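Local coordinates for putative yopH targeting protein (Yersinia pestis, PDB 4GF3) that probably acts as a type III secretion chaperone of the CesT family that binds the effector YopH and keeps it ready for export from Yersinia pestis, at residues W36-A41 against S107-L112; S93-N98 against T103-V108. All coordinates share one frame; numbering follows the deposited sequence.

Contact 1 (W36-A41 against S107-L112)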
ATOM      1  N   TRP A  36      -6.250   9.286  -3.261  1.00 30.92           N
ATOM      2  CA  TRP A  36      -5.219   8.562  -2.616  1.00 29.57           C
ATOM      3  C   TRP A  36      -4.619   7.530  -3.582  1.00 24.48           C
ATOM      4  O   TRP A  36      -5.314   6.907  -4.383  1.00 24.43           O
ATOM      5  CB  TRP A  36      -5.729   7.726  -1.444  1.00 32.80           C
ATOM      6  CG  TRP A  36      -6.401   8.402  -0.277  1.00 38.87           C
ATOM      7  CD1 TRP A  36      -7.642   8.074   0.222  1.00 44.51           C
ATOM      8  CD2 TRP A  36      -5.853   9.368   0.626  1.00 37.81           C
ATOM      9  NE1 TRP A  36      -7.907   8.807   1.346  1.00 44.37           N
ATOM     10  CE2 TRP A  36      -6.838   9.618   1.613  1.00 43.05           C
ATOM     11  CE3 TRP A  36      -4.663  10.081   0.671  1.00 36.86           C
ATOM     12  CZ2 TRP A  36      -6.663  10.543   2.641  1.00 42.68           C
ATOM     13  CZ3 TRP A  36      -4.491  11.008   1.680  1.00 38.96           C
ATOM     14  CH2 TRP A  36      -5.500  11.242   2.649  1.00 41.78           C
ATOM     15  N   VAL A  37      -3.352   7.241  -3.378  1.00 22.87           N
ATOM     16  CA  VAL A  37      -2.671   6.250  -4.209  1.00 20.65           C
ATOM     17  C   VAL A  37      -1.891   5.289  -3.344  1.00 19.03           C
ATOM     18  O   VAL A  37      -1.023   5.683  -2.565  1.00 18.10           O
ATOM     19  CB  VAL A  37      -1.731   6.953  -5.259  1.00 20.70           C
ATOM     20  CG1 VAL A  37      -1.031   5.909  -6.080  1.00 20.72           C
ATOM     21  CG2 VAL A  37      -2.511   7.868  -6.156  1.00 22.34           C
ATOM     22  N   VAL A  38      -2.192   3.989  -3.483  1.00 18.48           N
ATOM     23  CA  VAL A  38      -1.465   2.973  -2.839  1.00 17.69           C
ATOM     24  C   VAL A  38      -0.568   2.394  -3.908  1.00 17.95           C
ATOM     25  O   VAL A  38      -0.998   1.931  -4.953  1.00 19.34           O
ATOM     26  CB  VAL A  38      -2.368   1.866  -2.243  1.00 17.19           C
ATOM     27  CG1 VAL A  38      -1.556   0.680  -1.823  1.00 16.93           C
ATOM     28  CG2 VAL A  38      -3.105   2.353  -0.980  1.00 19.25           C
ATOM     29  N   HIS A  39       0.708   2.403  -3.600  1.00 18.33           N
ATOM     30  CA  HIS A  39       1.765   1.881  -4.479  1.00 17.48           C
ATOM     31  C   HIS A  39       2.182   0.490  -4.050  1.00 16.57           C
ATOM     32  O   HIS A  39       2.228   0.154  -2.854  1.00 16.94           O
ATOM     33  CB  HIS A  39       2.985   2.791  -4.382  1.00 16.80           C
ATOM     34  CG  HIS A  39       2.725   4.177  -4.844  1.00 18.54           C
ATOM     35  ND1 HIS A  39       2.718   4.522  -6.177  1.00 18.70           N
ATOM     36  CD2 HIS A  39       2.416   5.308  -4.157  1.00 18.40           C
ATOM     37  CE1 HIS A  39       2.447   5.804  -6.284  1.00 20.55           C
ATOM     38  NE2 HIS A  39       2.239   6.286  -5.072  1.00 19.25           N
ATOM     39  N   LEU A  40       2.473  -0.337  -5.039  1.00 17.71           N
ATOM     40  CA  LEU A  40       2.921  -1.717  -4.861  1.00 18.32           C
ATOM     41  C   LEU A  40       4.254  -1.920  -5.588  1.00 16.90           C
ATOM     42  O   LEU A  40       4.375  -1.547  -6.708  1.00 18.52           O
ATOM     43  CB  LEU A  40       1.954  -2.693  -5.472  1.00 21.71           C
ATOM     44  CG  LEU A  40       0.566  -2.460  -4.982  1.00 26.83           C
ATOM     45  CD1 LEU A  40      -0.439  -2.740  -6.104  1.00 33.39           C
ATOM     46  CD2 LEU A  40       0.471  -3.266  -3.724  1.00 26.33           C
ATOM     47  N   ALA A  41       5.220  -2.556  -4.942  1.00 16.92           N
ATOM     48  CA  ALA A  41       6.500  -2.866  -5.581  1.00 16.87           C
ATOM     49  C   ALA A  41       7.211  -4.038  -4.909  1.00 17.35           C
ATOM     50  O   ALA A  41       7.119  -4.188  -3.702  1.00 17.27           O
ATOM     51  CB  ALA A  41       7.391  -1.663  -5.517  1.00 17.66           C
ATOM     52  N   SER A 107      -6.817  -6.287   2.289  1.00 23.81           N
ATOM     53  CA  SER A 107      -6.917  -5.784   3.687  1.00 24.32           C
ATOM     54  C   SER A 107      -5.887  -4.722   3.998  1.00 22.23           C
ATOM     55  O   SER A 107      -6.179  -3.750   4.702  1.00 22.74           O
ATOM     56  CB  SER A 107      -6.749  -6.892   4.749  1.00 25.91           C
ATOM     57  OG  SER A 107      -7.798  -7.789   4.668  1.00 34.35           O
ATOM     58  N   VAL A 108      -4.665  -4.935   3.538  1.00 21.68           N
ATOM     59  CA  VAL A 108      -3.598  -3.920   3.640  1.00 21.74           C
ATOM     60  C   VAL A 108      -4.020  -2.619   2.985  1.00 20.23           C
ATOM     61  O   VAL A 108      -3.922  -1.537   3.551  1.00 20.83           O
ATOM     62  CB  VAL A 108      -2.266  -4.442   3.026  1.00 20.69           C
ATOM     63  CG1 VAL A 108      -1.232  -3.345   2.910  1.00 21.44           C
ATOM     64  CG2 VAL A 108      -1.709  -5.525   3.924  1.00 22.58           C
ATOM     65  N   LEU A 109      -4.567  -2.745   1.793  1.00 19.85           N
ATOM     66  CA  LEU A 109      -4.979  -1.549   1.075  1.00 21.17           C
ATOM     67  C   LEU A 109      -6.038  -0.752   1.875  1.00 21.58           C
ATOM     68  O   LEU A 109      -5.976   0.488   2.058  1.00 19.42           O
ATOM     69  CB  LEU A 109      -5.468  -1.943  -0.310  1.00 22.29           C
ATOM     70  CG  LEU A 109      -5.895  -0.733  -1.174  1.00 24.68           C
ATOM     71  CD1 LEU A 109      -5.597  -0.970  -2.645  1.00 26.41           C
ATOM     72  CD2 LEU A 109      -7.356  -0.415  -0.985  1.00 26.11           C
ATOM     73  N   THR A 110      -7.032  -1.469   2.340  1.00 22.22           N
ATOM     74  CA  THR A 110      -8.125  -0.812   3.098  1.00 24.71           C
ATOM     75  C   THR A 110      -7.617  -0.280   4.452  1.00 24.31           C
ATOM     76  O   THR A 110      -8.079   0.733   4.931  1.00 26.15           O
ATOM     77  CB  THR A 110      -9.370  -1.717   3.255  1.00 26.01           C
ATOM     78  OG1 THR A 110      -9.010  -2.982   3.814  1.00 27.28           O
ATOM     79  CG2 THR A 110      -9.976  -1.967   1.952  1.00 26.54           C
ATOM     80  N   SER A 111      -6.654  -0.945   5.049  1.00 24.17           N
ATOM     81  CA  SER A 111      -6.063  -0.476   6.332  1.00 24.08           C
ATOM     82  C   SER A 111      -5.194   0.765   6.141  1.00 23.77           C
ATOM     83  O   SER A 111      -5.195   1.688   6.974  1.00 23.84           O
ATOM     84  CB  SER A 111      -5.248  -1.584   6.974  1.00 24.89           C
ATOM     85  OG  SER A 111      -6.125  -2.610   7.412  1.00 27.29           O
ATOM     86  N   LEU A 112      -4.476   0.780   5.030  1.00 22.26           N
ATOM     87  CA  LEU A 112      -3.652   1.942   4.668  1.00 22.40           C
ATOM     88  C   LEU A 112      -4.543   3.162   4.549  1.00 24.72           C
ATOM     89  O   LEU A 112      -4.290   4.218   5.171  1.00 23.65           O
ATOM     90  CB  LEU A 112      -2.925   1.683   3.331  1.00 20.15           C
ATOM     91  CG  LEU A 112      -1.716   0.774   3.345  1.00 19.36           C
ATOM     92  CD1 LEU A 112      -1.168   0.405   1.969  1.00 19.57           C
ATOM     93  CD2 LEU A 112      -0.583   1.341   4.190  1.00 19.96           C
TER
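V38 is the sole residue of 36-41 that meets segment 107-112, and it meets two leucines about one helical turn apart, L109 and L112. The contact is apolar: no hydrogen bond spans the two segments, and the buried surface is a modest 130 Å². V38 points from the strand toward the helix, its CA 6.9 Å from that of L109. Both valine methyls are used. CG1, anti to the backbone N (chi1 168°), lies 3.8 Å from L112 CD1, while CG2 is 4.0 Å from the same L112 CD1, so one leucine methyl sits against both branches of the valine. CG2 also faces L109, 4.2 Å from its CG.

The hydrogen bonds nearby serve each element separately: the strand bonds to strand 28-32, V38 pairing through its backbone with V30, and the helix bonds within itself. S107 O receives S111 N at 2.9 Å and also S111 OG at 2.9 Å, the two donors arriving from opposite faces of the carbonyl plane; with both, S111 grips that oxygen twice. The hydroxyl is tilted 34° from the plane.

The next residue, H39, points away from the helix. Its NE2 is hydrogen-bonded to an acidic side chain on a chain of another protein, and V37, H39 and A41 pack on apolar side chains of that protein, consistent with effector binding by a chaperone. Toward the helix the chemistry is simpler: this part of helix 102-118 meets strand 36-42 through nondirectional methyl packing.

Contact 2 (S93-N98 against T103-V108)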
ATOM      1  N   SER A  93       3.310  -1.175   4.439  1.00 17.30           N
ATOM      2  CA  SER A  93       3.350  -2.561   4.950  1.00 16.10           C
ATOM      3  C   SER A  93       4.299  -3.364   4.065  1.00 17.53           C
ATOM      4  O   SER A  93       4.384  -3.157   2.825  1.00 17.99           O
ATOM      5  CB  SER A  93       1.965  -3.254   4.982  1.00 16.58           C
ATOM      6  OG  SER A  93       2.055  -4.493   5.677  1.00 17.70           O
ATOM      7  N   GLN A  94       5.024  -4.275   4.708  1.00 17.59           N
ATOM      8  CA  GLN A  94       6.028  -5.102   4.056  1.00 17.65           C
ATOM      9  C   GLN A  94       5.658  -6.570   4.239  1.00 19.05           C
ATOM     10  O   GLN A  94       5.424  -6.985   5.340  1.00 18.88           O
ATOM     11  CB  GLN A  94       7.436  -4.782   4.622  1.00 18.70           C
ATOM     12  CG  GLN A  94       8.568  -5.538   3.917  1.00 18.48           C
ATOM     13  CD  GLN A  94       9.960  -4.931   4.235  1.00 18.50           C
ATOM     14  OE1 GLN A  94      10.118  -3.708   4.477  1.00 18.42           O
ATOM     15  NE2 GLN A  94      10.961  -5.772   4.178  1.00 20.56           N
ATOM     16  N   LEU A  95       5.578  -7.302   3.149  1.00 17.98           N
ATOM     17  CA  LEU A  95       4.998  -8.627   3.089  1.00 19.43           C
ATOM     18  C   LEU A  95       5.852  -9.598   2.245  1.00 19.32           C
ATOM     19  O   LEU A  95       6.441  -9.256   1.235  1.00 19.15           O
ATOM     20  CB  LEU A  95       3.607  -8.562   2.439  1.00 21.18           C
ATOM     21  CG  LEU A  95       2.590  -7.618   3.112  1.00 23.38           C
ATOM     22  CD1 LEU A  95       2.289  -6.423   2.218  1.00 24.70           C
ATOM     23  CD2 LEU A  95       1.340  -8.387   3.524  1.00 23.49           C
ATOM     24  N   ASN A  96       5.769 -10.853   2.616  1.00 18.96           N
ATOM     25  CA  ASN A  96       6.325 -11.904   1.898  1.00 20.77           C
ATOM     26  C   ASN A  96       5.426 -12.282   0.741  1.00 21.52           C
ATOM     27  O   ASN A  96       4.247 -12.610   0.924  1.00 21.81           O
ATOM     28  CB  ASN A  96       6.519 -13.100   2.843  1.00 21.99           C
ATOM     29  CG  ASN A  96       7.136 -14.254   2.181  1.00 26.18           C
ATOM     30  OD1 ASN A  96       6.460 -15.045   1.520  1.00 25.42           O
ATOM     31  ND2 ASN A  96       8.478 -14.443   2.431  1.00 27.21           N
ATOM     32  N   ILE A  97       6.019 -12.315  -0.453  1.00 20.89           N
ATOM     33  CA  ILE A  97       5.271 -12.573  -1.705  1.00 22.02           C
ATOM     34  C   ILE A  97       4.586 -13.924  -1.650  1.00 24.93           C
ATOM     35  O   ILE A  97       3.417 -14.073  -2.026  1.00 24.36           O
ATOM     36  CB  ILE A  97       6.205 -12.497  -2.928  1.00 23.01           C
ATOM     37  CG1 ILE A  97       6.644 -11.037  -3.168  1.00 21.52           C
ATOM     38  CG2 ILE A  97       5.532 -13.042  -4.213  1.00 25.69           C
ATOM     39  CD1 ILE A  97       7.874 -10.906  -4.012  1.00 23.30           C
ATOM     40  N   ASN A  98       5.320 -14.938  -1.245  1.00 26.59           N
ATOM     41  CA  ASN A  98       4.720 -16.250  -1.188  1.00 30.10           C
ATOM     42  C   ASN A  98       3.711 -16.450  -0.017  1.00 29.01           C
ATOM     43  O   ASN A  98       2.828 -17.289  -0.118  1.00 34.11           O
ATOM     44  CB  ASN A  98       5.795 -17.336  -1.154  1.00 34.75           C
ATOM     45  CG  ASN A  98       5.205 -18.742  -1.316  1.00 41.01           C
ATOM     46  OD1 ASN A  98       4.886 -19.431  -0.319  1.00 45.14           O
ATOM     47  ND2 ASN A  98       5.025 -19.168  -2.564  1.00 42.96           N
ATOM     48  N   THR A 103      -6.481 -11.492  -0.912  1.00 25.96           N
ATOM     49  CA  THR A 103      -7.263 -10.990   0.218  1.00 25.66           C
ATOM     50  C   THR A 103      -6.513 -10.235   1.258  1.00 25.04           C
ATOM     51  O   THR A 103      -6.947  -9.172   1.679  1.00 24.16           O
ATOM     52  CB  THR A 103      -8.013 -12.137   0.920  1.00 27.27           C
ATOM     53  OG1 THR A 103      -8.763 -12.836  -0.043  1.00 27.47           O
ATOM     54  CG2 THR A 103      -8.882 -11.599   2.068  1.00 28.82           C
ATOM     55  N   GLN A 104      -5.334 -10.702   1.662  1.00 24.10           N
ATOM     56  CA  GLN A 104      -4.579  -9.925   2.605  1.00 25.69           C
ATOM     57  C   GLN A 104      -4.096  -8.646   2.012  1.00 23.08           C
ATOM     58  O   GLN A 104      -4.066  -7.622   2.658  1.00 21.91           O
ATOM     59  CB  GLN A 104      -3.354 -10.679   3.195  1.00 27.30           C
ATOM     60  CG  GLN A 104      -2.649  -9.800   4.259  1.00 29.00           C
ATOM     61  CD  GLN A 104      -1.527 -10.539   5.019  1.00 31.64           C
ATOM     62  OE1 GLN A 104      -0.600 -11.116   4.438  1.00 35.44           O
ATOM     63  NE2 GLN A 104      -1.642 -10.543   6.303  1.00 33.15           N
ATOM     64  N   LEU A 105      -3.729  -8.681   0.736  1.00 24.32           N
ATOM     65  CA  LEU A 105      -3.290  -7.422   0.131  1.00 22.59           C
ATOM     66  C   LEU A 105      -4.399  -6.377   0.083  1.00 19.41           C
ATOM     67  O   LEU A 105      -4.188  -5.182   0.290  1.00 18.45           O
ATOM     68  CB  LEU A 105      -2.694  -7.656  -1.272  1.00 26.46           C
ATOM     69  CG  LEU A 105      -1.195  -7.783  -1.488  1.00 29.99           C
ATOM     70  CD1 LEU A 105      -0.842  -7.661  -2.987  1.00 28.70           C
ATOM     71  CD2 LEU A 105      -0.418  -6.740  -0.672  1.00 26.10           C
ATOM     72  N   ALA A 106      -5.601  -6.830  -0.187  1.00 20.80           N
ATOM     73  CA  ALA A 106      -6.779  -5.971  -0.178  1.00 20.67           C
ATOM     74  C   ALA A 106      -7.020  -5.457   1.252  1.00 21.94           C
ATOM     75  O   ALA A 106      -7.375  -4.283   1.423  1.00 21.68           O
ATOM     76  CB  ALA A 106      -7.984  -6.712  -0.743  1.00 22.41           C
ATOM     77  N   SER A 107      -6.817  -6.287   2.289  1.00 23.81           N
ATOM     78  CA  SER A 107      -6.917  -5.784   3.687  1.00 24.32           C
ATOM     79  C   SER A 107      -5.887  -4.722   3.998  1.00 22.23           C
ATOM     80  O   SER A 107      -6.179  -3.750   4.702  1.00 22.74           O
ATOM     81  CB  SER A 107      -6.749  -6.892   4.749  1.00 25.91           C
ATOM     82  OG  SER A 107      -7.798  -7.789   4.668  1.00 34.35           O
ATOM     83  N   VAL A 108      -4.665  -4.935   3.538  1.00 21.68           N
ATOM     84  CA  VAL A 108      -3.598  -3.920   3.640  1.00 21.74           C
ATOM     85  C   VAL A 108      -4.020  -2.619   2.985  1.00 20.23           C
ATOM     86  O   VAL A 108      -3.922  -1.537   3.551  1.00 20.83           O
ATOM     87  CB  VAL A 108      -2.266  -4.442   3.026  1.00 20.69           C
ATOM     88  CG1 VAL A 108      -1.232  -3.345   2.910  1.00 21.44           C
ATOM     89  CG2 VAL A 108      -1.709  -5.525   3.924  1.00 22.58           C
TER
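L95 spreads its two methyls between L105 on one branch and Q104 and V108 on the other. CD1 meets L105 CD2 at 4.0 Å; CD2 lies 3.5 Å from Q104 OE1 and 4.2 Å from V108 CG2. With CG anti to the carbonyl carbon (chi1 -57°), the leucine reaches from strand 93-96 in among three helix side chains.

Q104 contributes through the end of an extended chain whose CG is anti to the backbone N (chi1 -177°). Its contact with the leucine methyl is van der Waals; the amide is fixed from outside the two segments, OE1 bonded to T100 OG1 and NE2 to S76 OG. One polar group is thus held at both ends while its carbonyl oxygen rests against a methyl.

Two residues along the strand, S93 CB packs 3.8 Å from V108 CG1. The serine hydroxyl is engaged with V78 O, so carbon is what it offers the valine. L105 also touches L7 and F11 of helix 4-15, extending the apolar layer.

The short axes of strand 93-96 and helix 103-108 approach to 10.6 Å and run almost exactly antiparallel, at 174°; segments 93-98 and 103-108 bury 180 Å² between them. Four residues link the segments in a strand-to-helix reversal, in which helix 102-118 packs back against the strand it follows, consistent with the alpha-beta fold of CesT-family chaperones.

Both contacts are buried and seat the same helix, 102-118, on the same antiparallel sheet, their centres about 9 Å apart. Contact 1 lies nearer the middle of the chain, about 4 Å from its centre, and joins parts separated by 65 residues; contact 2, about 7 Å out, closes a local turn. The strands differ as well: 36-42 and 88-96 lie either side of strand 47-56, and V108 and L112 touch that middle strand at A50 and M52. Contact 1 is purely aliphatic, whereas contact 2, near the helix start, mixes methyl packing with a glutamine and a serine whose polar atoms are satisfied by loop residues.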